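PDB 2F3O: pyruvate formate-lyase 2 from Archaeoglobus fulgidus, which is of unknown function but belongs to the glycyl radical enzymes and probably acts as a lyase that works through an organic radical. Local coordinates for residues I76-G81 / N268-I273; P130-I135 / S498-Y503; L147-G152 / S439-I444; F625-Y630 / N684-A689. All blocks are in the same frame, centred on the assembly; numbering follows the deposited sequence.

Interactions 3 and 4 share a mixed sheet, ordered 145-147, 435-445, 535-543, 624-628, and meet its two outermost strands within the chain; their centres are about 14 Å apart. Such a sheet is consistent with half of the barrel found in glycyl radical enzymes. Interaction 2 lies about 12 Å from interaction 3, between centres, and brings helix 477-508 against the loop before helix 133-140. Interaction 1, also about 12 Å from interaction 3, touches it through Tyr269 and Ala151. Along the chain interaction 1 alternates with 2 and 3, interaction 3 falls between the segments of 2, and 4 follows in series. Residues of 1, 3 and 4 lie near bound glycerol, probably from the crystallisation liquor, perhaps marking a pocket.

Interaction 1 (I76-G81 / N268-I273); sequences IIFPEG and NYEQAI
Phe78 and Tyr269 cross at about a right angle, and it is the CA of the tyrosine, not its phenol, that lies over one face of the phenyl ring. This is a CH-pi contact: Tyr269 CA stands 3.8 Å from the centroid of the Phe78 ring, 15° off its normal. Tyr269 CB adds an apolar touch at 3.9 Å from Phe78 CD1, beyond which the phenol leads away to pack on Ala151 and His155. Phe78 reaches across with CG anti to its own carbonyl carbon (chi1 -70°), and its far end, CZ, comes 3.2 Å from Asn268 O, oblique to the ring. Glu270 OE2 also lies oblique to the ring, 4.1 Å from Phe78 CD1. No hydrogen bond spans the two segments; the contact consists of the CH-pi approach and apolar packing. The Glu270 chain bends at chi2, and its OE1 takes Gln271 NE2 at 2.8 Å, on the anti side and 24° out of the carboxylate plane, which restrains the group's rotation. Behind Phe78 the chain reverses in a type I turn from Phe78 to Gly81. The contact is buried and joins the loop between strand 74-75 and helix 83-87 to the loop that leads from helix 250-267 into strand 273-274; helices 22-34 and 105-119 cover the side of residues 76-81.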
loop_
_atom_site.group_PDB
_atom_site.type_symbol
_atom_site.label_atom_id
_atom_site.label_comp_id
_atom_site.label_asym_id
_atom_site.label_seq_id
_atom_site.Cartn_x
_atom_site.Cartn_y
_atom_site.Cartn_z
ATOM N N ILE A 76 -16.902 39.022 -5.399
ATOM C CA ILE A 76 -17.238 37.905 -6.281
ATOM C C ILE A 76 -18.162 36.929 -5.535
ATOM O O ILE A 76 -17.947 36.649 -4.364
ATOM C CB ILE A 76 -15.985 37.192 -6.797
ATOM C CG1 ILE A 76 -14.995 38.203 -7.372
ATOM C CG2 ILE A 76 -16.342 36.220 -7.872
ATOM C CD1 ILE A 76 -13.663 37.606 -7.795
ATOM N N ILE A 77 -19.215 36.449 -6.195
ATOM C CA ILE A 77 -20.186 35.571 -5.537
ATOM C C ILE A 77 -19.907 34.094 -5.864
ATOM O O ILE A 77 -19.732 33.734 -7.036
ATOM C CB ILE A 77 -21.629 35.929 -5.956
ATOM C CG1 ILE A 77 -21.910 37.408 -5.755
ATOM C CG2 ILE A 77 -22.656 35.118 -5.182
ATOM C CD1 ILE A 77 -23.285 37.793 -6.231
ATOM N N PHE A 78 -19.856 33.249 -4.830
ATOM C CA PHE A 78 -19.650 31.815 -5.006
ATOM C C PHE A 78 -20.850 31.079 -4.440
ATOM O O PHE A 78 -20.826 30.673 -3.290
ATOM C CB PHE A 78 -18.346 31.352 -4.329
ATOM C CG PHE A 78 -17.105 31.848 -5.022
ATOM C CD1 PHE A 78 -16.584 33.100 -4.739
ATOM C CD2 PHE A 78 -16.481 31.077 -5.992
ATOM C CE1 PHE A 78 -15.467 33.567 -5.413
ATOM C CE2 PHE A 78 -15.360 31.536 -6.671
ATOM C CZ PHE A 78 -14.853 32.776 -6.387
ATOM N N PRO A 79 -21.919 30.905 -5.249
ATOM C CA PRO A 79 -23.147 30.282 -4.745
ATOM C C PRO A 79 -22.988 28.791 -4.449
ATOM O O PRO A 79 -23.807 28.218 -3.736
ATOM C CB PRO A 79 -24.142 30.487 -5.896
ATOM C CG PRO A 79 -23.293 30.566 -7.113
ATOM C CD PRO A 79 -22.047 31.279 -6.675
ATOM N N GLU A 80 -21.931 28.183 -4.980
ATOM C CA GLU A 80 -21.624 26.784 -4.704
ATOM C C GLU A 80 -21.113 26.660 -3.263
ATOM O O GLU A 80 -21.266 25.625 -2.611
ATOM C CB GLU A 80 -20.629 26.218 -5.736
ATOM C CG GLU A 80 -19.199 26.746 -5.641
ATOM C CD GLU A 80 -18.894 27.949 -6.544
ATOM O OE1 GLU A 80 -17.834 27.923 -7.207
ATOM O OE2 GLU A 80 -19.686 28.921 -6.601
ATOM N N GLY A 81 -20.539 27.744 -2.767
ATOM C CA GLY A 81 -20.103 27.795 -1.392
ATOM C C GLY A 81 -21.098 28.550 -0.539
ATOM O O GLY A 81 -22.136 28.015 -0.151
ATOM N N ASN A 268 -11.807 29.741 -7.054
ATOM C CA ASN A 268 -11.735 29.550 -5.608
ATOM C C ASN A 268 -12.188 30.775 -4.891
ATOM O O ASN A 268 -11.920 31.888 -5.363
ATOM C CB ASN A 268 -10.299 29.285 -5.199
ATOM C CG ASN A 268 -9.736 28.108 -5.900
ATOM O OD1 ASN A 268 -9.944 26.968 -5.481
ATOM N ND2 ASN A 268 -9.034 28.359 -7.000
ATOM N N TYR A 269 -12.823 30.582 -3.734
ATOM C CA TYR A 269 -13.381 31.703 -2.991
ATOM C C TYR A 269 -12.308 32.641 -2.421
ATOM O O TYR A 269 -11.140 32.282 -2.314
ATOM C CB TYR A 269 -14.460 31.240 -1.981
ATOM C CG TYR A 269 -13.995 30.973 -0.581
ATOM C CD1 TYR A 269 -14.580 31.633 0.492
ATOM C CD2 TYR A 269 -12.971 30.060 -0.323
ATOM C CE1 TYR A 269 -14.163 31.401 1.797
ATOM C CE2 TYR A 269 -12.528 29.827 0.978
ATOM C CZ TYR A 269 -13.136 30.499 2.038
ATOM O OH TYR A 269 -12.694 30.277 3.319
ATOM N N GLU A 270 -12.745 33.847 -2.074
ATOM C CA GLU A 270 -11.919 35.050 -1.855
ATOM C C GLU A 270 -10.841 35.008 -0.790
ATOM O O GLU A 270 -10.076 35.958 -0.679
ATOM C CB GLU A 270 -12.840 36.195 -1.467
ATOM C CG GLU A 270 -14.284 35.913 -1.805
ATOM C CD GLU A 270 -15.105 35.314 -0.658
ATOM O OE1 GLU A 270 -14.843 35.641 0.527
ATOM O OE2 GLU A 270 -16.031 34.516 -0.957
ATOM N N GLN A 271 -10.774 33.948 0.008
ATOM C CA GLN A 271 -9.896 33.979 1.163
ATOM C C GLN A 271 -8.494 33.402 0.954
ATOM O O GLN A 271 -8.312 32.205 0.726
ATOM C CB GLN A 271 -10.566 33.332 2.372
ATOM C CG GLN A 271 -11.930 33.870 2.653
ATOM C CD GLN A 271 -11.891 35.320 2.967
ATOM O OE1 GLN A 271 -11.132 35.731 3.835
ATOM N NE2 GLN A 271 -12.704 36.118 2.274
ATOM N N ALA A 272 -7.515 34.288 1.030
ATOM C CA ALA A 272 -6.139 33.923 1.322
ATOM C C ALA A 272 -5.375 33.212 0.233
ATOM O O ALA A 272 -4.426 32.503 0.533
ATOM C CB ALA A 272 -6.033 33.176 2.637
ATOM N N ILE A 273 -5.784 33.390 -1.018
ATOM C CA ILE A 273 -5.024 32.846 -2.126
ATOM C C ILE A 273 -3.787 33.720 -2.270
ATOM O O ILE A 273 -3.880 34.864 -2.687
ATOM C CB ILE A 273 -5.836 32.880 -3.415
ATOM C CG1 ILE A 273 -7.179 32.211 -3.203
ATOM C CG2 ILE A 273 -5.093 32.200 -4.538
ATOM C CD1 ILE A 273 -8.033 32.214 -4.433
#

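Interaction 2 (P130-I135 / S498-Y503)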
loop_
_atom_site.group_PDB
_atom_site.type_symbol
_atom_site.label_atom_id
_atom_site.label_comp_id
_atom_site.label_asym_id
_atom_site.label_seq_id
_atom_site.Cartn_x
_atom_site.Cartn_y
_atom_site.Cartn_z
ATOM N N PRO A 130 -26.638 16.073 5.791
ATOM C CA PRO A 130 -27.217 14.858 6.363
ATOM C C PRO A 130 -26.199 14.057 7.168
ATOM O O PRO A 130 -26.584 13.199 7.949
ATOM C CB PRO A 130 -27.663 14.079 5.126
ATOM C CG PRO A 130 -26.815 14.560 4.072
ATOM C CD PRO A 130 -26.589 15.983 4.316
ATOM N N LEU A 131 -24.920 14.405 7.011
ATOM C CA LEU A 131 -23.812 13.671 7.578
ATOM C C LEU A 131 -23.325 14.270 8.870
ATOM O O LEU A 131 -22.549 13.635 9.580
ATOM C CB LEU A 131 -22.648 13.684 6.602
ATOM C CG LEU A 131 -22.672 12.784 5.388
ATOM C CD1 LEU A 131 -21.424 13.041 4.573
ATOM C CD2 LEU A 131 -22.700 11.380 5.888
ATOM N N MET A 132 -23.732 15.506 9.148
ATOM C CA MET A 132 -23.401 16.165 10.427
ATOM C C MET A 132 -24.520 17.083 10.942
ATOM O O MET A 132 -24.256 18.240 11.267
ATOM C CB MET A 132 -22.080 16.960 10.316
ATOM C CG MET A 132 -22.069 18.026 9.199
ATOM S SD MET A 132 -20.478 18.777 8.812
ATOM C CE MET A 132 -20.417 20.190 9.872
ATOM N N PRO A 133 -25.761 16.567 11.077
ATOM C CA PRO A 133 -26.808 17.530 11.346
ATOM C C PRO A 133 -26.672 18.142 12.748
ATOM O O PRO A 133 -26.951 19.329 12.947
ATOM C CB PRO A 133 -28.090 16.707 11.195
ATOM C CG PRO A 133 -27.708 15.333 11.446
ATOM C CD PRO A 133 -26.281 15.186 11.060
ATOM N N ASP A 134 -26.162 17.366 13.687
ATOM C CA ASP A 134 -25.938 17.857 15.017
ATOM C C ASP A 134 -24.854 18.930 15.088
ATOM O O ASP A 134 -24.902 19.772 15.963
ATOM C CB ASP A 134 -25.584 16.700 15.932
ATOM C CG ASP A 134 -24.261 16.047 15.568
ATOM O OD1 ASP A 134 -23.879 15.996 14.372
ATOM O OD2 ASP A 134 -23.595 15.571 16.504
ATOM N N ILE A 135 -23.889 18.914 14.171
ATOM C CA ILE A 135 -22.829 19.925 14.185
ATOM C C ILE A 135 -23.322 21.241 13.572
ATOM O O ILE A 135 -23.118 22.312 14.160
ATOM C CB ILE A 135 -21.537 19.411 13.522
ATOM C CG1 ILE A 135 -21.051 18.195 14.289
ATOM C CG2 ILE A 135 -20.429 20.460 13.554
ATOM C CD1 ILE A 135 -19.629 17.874 14.042
ATOM N N SER A 498 -15.058 19.367 10.206
ATOM C CA SER A 498 -14.228 19.844 9.134
ATOM C C SER A 498 -13.918 18.724 8.169
ATOM O O SER A 498 -13.771 18.951 6.978
ATOM C CB SER A 498 -12.938 20.414 9.692
ATOM O OG SER A 498 -11.966 20.591 8.683
ATOM N N ASN A 499 -13.826 17.510 8.694
ATOM C CA ASN A 499 -13.563 16.346 7.876
ATOM C C ASN A 499 -14.728 16.008 6.979
ATOM O O ASN A 499 -14.541 15.693 5.799
ATOM C CB ASN A 499 -13.167 15.169 8.739
ATOM C CG ASN A 499 -11.717 15.243 9.165
ATOM O OD1 ASN A 499 -10.930 15.947 8.536
ATOM N ND2 ASN A 499 -11.352 14.533 10.223
ATOM N N VAL A 500 -15.934 16.126 7.513
ATOM C CA VAL A 500 -17.110 15.927 6.688
ATOM C C VAL A 500 -17.120 16.971 5.584
ATOM O O VAL A 500 -17.289 16.643 4.423
ATOM C CB VAL A 500 -18.420 15.967 7.504
ATOM C CG1 VAL A 500 -19.629 15.947 6.589
ATOM C CG2 VAL A 500 -18.486 14.789 8.450
ATOM N N LEU A 501 -16.846 18.217 5.943
ATOM C CA LEU A 501 -16.782 19.299 4.970
ATOM C C LEU A 501 -15.683 19.107 3.922
ATOM O O LEU A 501 -15.853 19.540 2.781
ATOM C CB LEU A 501 -16.576 20.631 5.692
ATOM C CG LEU A 501 -17.771 21.546 5.978
ATOM C CD1 LEU A 501 -19.039 20.905 5.565
ATOM C CD2 LEU A 501 -17.839 21.981 7.447
ATOM N N SER A 502 -14.568 18.472 4.303
ATOM C CA SER A 502 -13.439 18.298 3.385
ATOM C C SER A 502 -13.737 17.222 2.357
ATOM O O SER A 502 -13.333 17.299 1.197
ATOM C CB SER A 502 -12.149 17.978 4.128
ATOM O OG SER A 502 -11.252 19.076 4.020
ATOM N N TYR A 503 -14.464 16.218 2.807
ATOM C CA TYR A 503 -15.007 15.220 1.936
ATOM C C TYR A 503 -16.045 15.889 1.021
ATOM O O TYR A 503 -16.087 15.621 -0.186
ATOM C CB TYR A 503 -15.603 14.147 2.816
ATOM C CG TYR A 503 -16.405 13.076 2.135
ATOM C CD1 TYR A 503 -15.933 12.410 1.002
ATOM C CD2 TYR A 503 -17.622 12.673 2.674
ATOM C CE1 TYR A 503 -16.677 11.408 0.413
ATOM C CE2 TYR A 503 -18.366 11.680 2.097
ATOM C CZ TYR A 503 -17.902 11.043 0.972
ATOM O OH TYR A 503 -18.686 10.041 0.422
#
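Leu131 and Val500 mark the nearest backbone approach, 7.1 Å from CA to CA, where the loop entering helix 133-140 passes over helix 477-508. Both Leu131 and Met132 pack on Val500. Its CG1, anti to the backbone N (chi1 172°), is touched by Leu131 CB at 3.8 Å and by Met132 SD at 3.7 Å. The two approaches differ: Leu131 and Val500 cross obliquely, whereas the Met132 chain slides past the valine in the opposite direction. Met132 starts with CG between its backbone N and carbonyl carbon (chi1 57°) and bends at chi3, which carries its methyl CE on to Leu501 CD2, 4.0 Å away and nearly at a right angle to that side chain.

Met132 is also the N-cap residue of helix 133-140, so the residue that opens this helix also packs on the long helix 477-508, in the helical layer outside the sheet; its neighbours there include Leu147 of strand 145-147. One helical turn beyond Val500, the Tyr503 ring receives Leu131 CD1 at its edge, near the ring plane, 4.2 Å from CE2. The same ring meets Phe127 edge-to-face, and its hydroxyl is hydrogen-bonded to Ser194 OG of the second subunit. Leu131 itself packs on Ile41 of that subunit, so this wholly apolar contact lies beside the subunit interface.

Interaction 3 (L147-G152 / S439-I444); sequences LTEIAG and SDAALI
Leu147 and Ala442 form an antiparallel, non-hydrogen-bonded pair that sets strand 145-147 at the margin of the mixed sheet, against strand 435-445. Their side chains share a face of the sheet, Leu147 CD1 lying 3.7 Å from Ala442 CB. Just past this pair the edge strand gives way to a loop, and Thr148 grips two successive carbonyls. Its N binds Ala441 O at 3.0 Å, with an N-H...O angle of 155° and the donor lifted above the carbonyl plane. Its OG1 donates to Asp440 O at 2.6 Å; the torsion chi1 of 75°, which sets OG1 between the backbone N and the carbonyl carbon, turns the hydroxyl to that oxygen. With a valine in its place the backbone bond could remain, but the carbonyl of Asp440 would probably be left without its hydroxyl mate and the backbone at residues 440-441 less firmly tied to the loop. Thr148 CG2 makes a looser contact, 4.4 Å from Leu443 CD1. Glu149 reaches out, extended beyond CG, to lay its carboxylate beside Ala441 CB, 3.4 Å from OE1. Across the contact, Asp440 turns its carboxylate to Gln541 and to a bound glycerol, probably from the crystallisation liquor. The Glu149 carboxylate is buried, with OE1 bonded to Ser438 and OE2 to Ser498 of helix 477-508; such partners on both oxygens would probably stabilise a negative charge there, and they tie sheet, loop and helix together.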
loop_
_atom_site.group_PDB
_atom_site.type_symbol
_atom_site.label_atom_id
_atom_site.label_comp_id
_atom_site.label_asym_id
_atom_site.label_seq_id
_atom_site.Cartn_x
_atom_site.Cartn_y
_atom_site.Cartn_z
ATOM N N LEU A 147 -17.027 27.112 11.319
ATOM C CA LEU A 147 -16.426 26.224 10.330
ATOM C C LEU A 147 -16.483 26.888 8.959
ATOM O O LEU A 147 -17.559 27.043 8.390
ATOM C CB LEU A 147 -17.248 24.937 10.275
ATOM C CG LEU A 147 -16.905 23.664 11.059
ATOM C CD1 LEU A 147 -16.042 23.923 12.253
ATOM C CD2 LEU A 147 -18.197 22.949 11.443
ATOM N N THR A 148 -15.338 27.264 8.413
ATOM C CA THR A 148 -15.353 28.054 7.198
ATOM C C THR A 148 -15.358 27.251 5.924
ATOM O O THR A 148 -15.530 27.815 4.861
ATOM C CB THR A 148 -14.125 28.902 7.069
ATOM O OG1 THR A 148 -13.048 28.049 6.701
ATOM C CG2 THR A 148 -13.823 29.580 8.374
ATOM N N GLU A 149 -15.168 25.940 6.000
ATOM C CA GLU A 149 -15.067 25.142 4.764
ATOM C C GLU A 149 -16.396 24.928 4.063
ATOM O O GLU A 149 -16.440 24.285 3.030
ATOM C CB GLU A 149 -14.380 23.810 5.020
ATOM C CG GLU A 149 -12.924 23.956 5.375
ATOM C CD GLU A 149 -12.342 22.689 5.951
ATOM O OE1 GLU A 149 -11.149 22.412 5.713
ATOM O OE2 GLU A 149 -13.076 21.962 6.644
ATOM N N ILE A 150 -17.460 25.490 4.633
ATOM C CA ILE A 150 -18.781 25.597 4.014
ATOM C C ILE A 150 -18.626 26.431 2.751
ATOM O O ILE A 150 -19.303 26.208 1.735
ATOM C CB ILE A 150 -19.751 26.363 4.952
ATOM C CG1 ILE A 150 -19.867 25.668 6.290
ATOM C CG2 ILE A 150 -21.149 26.424 4.382
ATOM C CD1 ILE A 150 -20.963 24.630 6.308
ATOM N N ALA A 151 -17.696 27.377 2.828
ATOM C CA ALA A 151 -17.517 28.377 1.798
ATOM C C ALA A 151 -16.546 27.925 0.724
ATOM O O ALA A 151 -16.422 28.582 -0.315
ATOM C CB ALA A 151 -17.041 29.668 2.423
ATOM N N GLY A 152 -15.861 26.812 0.980
ATOM C CA GLY A 152 -14.786 26.347 0.099
ATOM C C GLY A 152 -13.477 26.277 0.867
ATOM O O GLY A 152 -13.468 26.489 2.087
ATOM N N SER A 439 -5.949 26.718 5.889
ATOM C CA SER A 439 -5.300 27.298 7.023
ATOM C C SER A 439 -6.252 28.037 7.955
ATOM O O SER A 439 -5.902 28.320 9.088
ATOM C CB SER A 439 -4.167 28.182 6.561
ATOM O OG SER A 439 -4.690 29.408 6.095
ATOM N N ASP A 440 -7.465 28.331 7.499
ATOM C CA ASP A 440 -8.475 28.854 8.415
ATOM C C ASP A 440 -9.709 27.997 8.337
ATOM O O ASP A 440 -10.765 28.479 7.966
ATOM C CB ASP A 440 -8.852 30.298 8.088
ATOM C CG ASP A 440 -9.427 31.035 9.292
ATOM O OD1 ASP A 440 -9.307 30.524 10.418
ATOM O OD2 ASP A 440 -10.002 32.126 9.121
ATOM N N ALA A 441 -9.578 26.725 8.681
ATOM C CA ALA A 441 -10.670 25.802 8.444
ATOM C C ALA A 441 -11.714 25.906 9.533
ATOM O O ALA A 441 -12.911 25.713 9.274
ATOM C CB ALA A 441 -10.164 24.410 8.334
ATOM N N ALA A 442 -11.252 26.208 10.745
ATOM C CA ALA A 442 -12.145 26.560 11.846
ATOM C C ALA A 442 -11.510 27.529 12.811
ATOM O O ALA A 442 -10.290 27.697 12.855
ATOM C CB ALA A 442 -12.612 25.329 12.600
ATOM N N LEU A 443 -12.381 28.164 13.583
ATOM C CA LEU A 443 -12.006 29.014 14.724
ATOM C C LEU A 443 -12.807 28.527 15.932
ATOM O O LEU A 443 -14.015 28.339 15.842
ATOM C CB LEU A 443 -12.323 30.484 14.404
ATOM C CG LEU A 443 -11.527 31.079 13.223
ATOM C CD1 LEU A 443 -12.444 31.535 12.091
ATOM C CD2 LEU A 443 -10.574 32.182 13.677
ATOM N N ILE A 444 -12.147 28.283 17.050
ATOM C CA ILE A 444 -12.828 27.689 18.200
ATOM C C ILE A 444 -12.842 28.594 19.426
ATOM O O ILE A 444 -11.801 29.096 19.862
ATOM C CB ILE A 444 -12.172 26.364 18.583
ATOM C CG1 ILE A 444 -12.398 25.341 17.480
ATOM C CG2 ILE A 444 -12.701 25.848 19.908
ATOM C CD1 ILE A 444 -11.459 24.185 17.568
#

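Interaction 4 (F625-Y630 / N684-A689)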
loop_
_atom_site.group_PDB
_atom_site.type_symbol
_atom_site.label_atom_id
_atom_site.label_comp_id
_atom_site.label_asym_id
_atom_site.label_seq_id
_atom_site.Cartn_x
_atom_site.Cartn_y
_atom_site.Cartn_z
ATOM N N PHE A 625 -4.293 17.415 11.604
ATOM C CA PHE A 625 -4.793 18.751 11.888
ATOM C C PHE A 625 -3.654 19.597 12.408
ATOM O O PHE A 625 -2.670 19.067 12.913
ATOM C CB PHE A 625 -5.931 18.697 12.901
ATOM C CG PHE A 625 -7.305 18.550 12.281
ATOM C CD1 PHE A 625 -7.726 17.340 11.775
ATOM C CD2 PHE A 625 -8.178 19.623 12.234
ATOM C CE1 PHE A 625 -8.984 17.214 11.215
ATOM C CE2 PHE A 625 -9.435 19.497 11.684
ATOM C CZ PHE A 625 -9.833 18.305 11.155
ATOM N N ALA A 626 -3.783 20.912 12.263
ATOM C CA ALA A 626 -2.716 21.848 12.621
ATOM C C ALA A 626 -3.256 22.942 13.542
ATOM O O ALA A 626 -4.230 23.602 13.186
ATOM C CB ALA A 626 -2.144 22.458 11.367
ATOM N N ALA A 627 -2.647 23.133 14.718
ATOM C CA ALA A 627 -3.153 24.115 15.715
ATOM C C ALA A 627 -2.696 25.542 15.443
ATOM O O ALA A 627 -1.491 25.803 15.287
ATOM C CB ALA A 627 -2.755 23.711 17.124
ATOM N N GLY A 628 -3.651 26.469 15.392
ATOM C CA GLY A 628 -3.329 27.899 15.268
ATOM C C GLY A 628 -3.927 28.753 16.378
ATOM O O GLY A 628 -4.825 28.309 17.095
ATOM N N CYS A 629 -3.433 29.982 16.533
ATOM C CA CYS A 629 -4.056 30.912 17.474
ATOM C C CYS A 629 -4.210 32.325 16.951
ATOM O O CYS A 629 -3.368 33.186 17.217
ATOM C CB CYS A 629 -3.288 30.962 18.786
ATOM S SG CYS A 629 -4.303 31.638 20.102
ATOM N N TYR A 630 -5.288 32.577 16.227
ATOM C CA TYR A 630 -5.528 33.909 15.721
ATOM C C TYR A 630 -7.022 34.083 15.606
ATOM O O TYR A 630 -7.724 33.105 15.383
ATOM C CB TYR A 630 -4.784 34.166 14.392
ATOM C CG TYR A 630 -5.222 33.366 13.204
ATOM C CD1 TYR A 630 -6.279 33.787 12.397
ATOM C CD2 TYR A 630 -4.553 32.209 12.863
ATOM C CE1 TYR A 630 -6.679 33.048 11.317
ATOM C CE2 TYR A 630 -4.922 31.477 11.772
ATOM C CZ TYR A 630 -5.996 31.885 11.012
ATOM O OH TYR A 630 -6.361 31.134 9.927
ATOM N N ASN A 684 4.559 24.025 19.311
ATOM C CA ASN A 684 3.350 23.236 19.080
ATOM C C ASN A 684 2.232 23.943 18.347
ATOM O O ASN A 684 1.104 23.466 18.364
ATOM C CB ASN A 684 2.769 22.787 20.397
ATOM C CG ASN A 684 3.678 21.892 21.128
ATOM O OD1 ASN A 684 4.098 22.192 22.238
ATOM N ND2 ASN A 684 4.021 20.777 20.506
ATOM N N LEU A 685 2.522 25.065 17.701
ATOM C CA LEU A 685 1.466 25.857 17.082
ATOM C C LEU A 685 1.681 26.041 15.579
ATOM O O LEU A 685 1.880 27.160 15.136
ATOM C CB LEU A 685 1.415 27.214 17.772
ATOM C CG LEU A 685 0.153 28.070 17.753
ATOM C CD1 LEU A 685 -1.043 27.345 18.317
ATOM C CD2 LEU A 685 0.419 29.312 18.555
ATOM N N PRO A 686 1.607 24.955 14.773
ATOM C CA PRO A 686 2.134 25.115 13.414
ATOM C C PRO A 686 1.222 25.803 12.398
ATOM O O PRO A 686 1.584 25.864 11.238
ATOM C CB PRO A 686 2.376 23.673 12.976
ATOM C CG PRO A 686 1.296 22.918 13.669
ATOM C CD PRO A 686 1.084 23.588 14.989
ATOM N N ASN A 687 0.064 26.304 12.797
ATOM C CA ASN A 687 -0.753 27.062 11.858
ATOM C C ASN A 687 -0.673 28.580 12.095
ATOM O O ASN A 687 -1.433 29.339 11.528
ATOM C CB ASN A 687 -2.199 26.575 11.896
ATOM C CG ASN A 687 -3.008 27.021 10.684
ATOM O OD1 ASN A 687 -2.774 26.591 9.558
ATOM N ND2 ASN A 687 -3.972 27.879 10.921
ATOM N N GLY A 688 0.263 29.010 12.939
ATOM C CA GLY A 688 0.521 30.437 13.179
ATOM C C GLY A 688 -0.098 31.037 14.432
ATOM O O GLY A 688 -1.012 30.462 15.022
ATOM N N ALA A 689 0.403 32.201 14.832
ATOM C CA ALA A 689 -0.155 32.927 15.977
ATOM C C ALA A 689 -0.242 34.395 15.648
ATOM O O ALA A 689 0.578 34.904 14.903
ATOM C CB ALA A 689 0.691 32.741 17.202
#
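Leu685 spreads its two methyls over strand 624-628 and the residue after it: CD1 lies 4.2 Å from Ala627 CB and CD2 4.1 Å from Cys629 CB. The leucine's CG, anti to the backbone N (chi1 -157°), points both branches at the strand; Leu607 and Cys611 of helix 597-615 also pack on it. Cut back to an alanine, this position is likely to open a gap between strand and helix and leave Cys629 CB without its apolar neighbour. Pro686 CG rests 4.2 Å from Ala626 CB. The type I turn Leu685-Gly688 offers its backbone to the strand: Asn687 N binds Ala627 O at 3.0 Å, from above the carbonyl plane, and Cys629 N binds Gly688 O at 2.9 Å, nearly along the C=O axis. Cys629 and Ala689 form a single backbone bridge, Ala689 CA 3.5 Å from Cys629 O. At the polar edge, Asn687 ND2 lies near the plane of the Tyr630 ring, 3.8 Å from CE2, amide and ring planes 28° apart. Asn687 ND2 and Tyr630 OH both donate to Ser439 O: this carbonyl gathers two donors from the contact, with a weak third from Gln541, joining the strand end and the glycine-radical region.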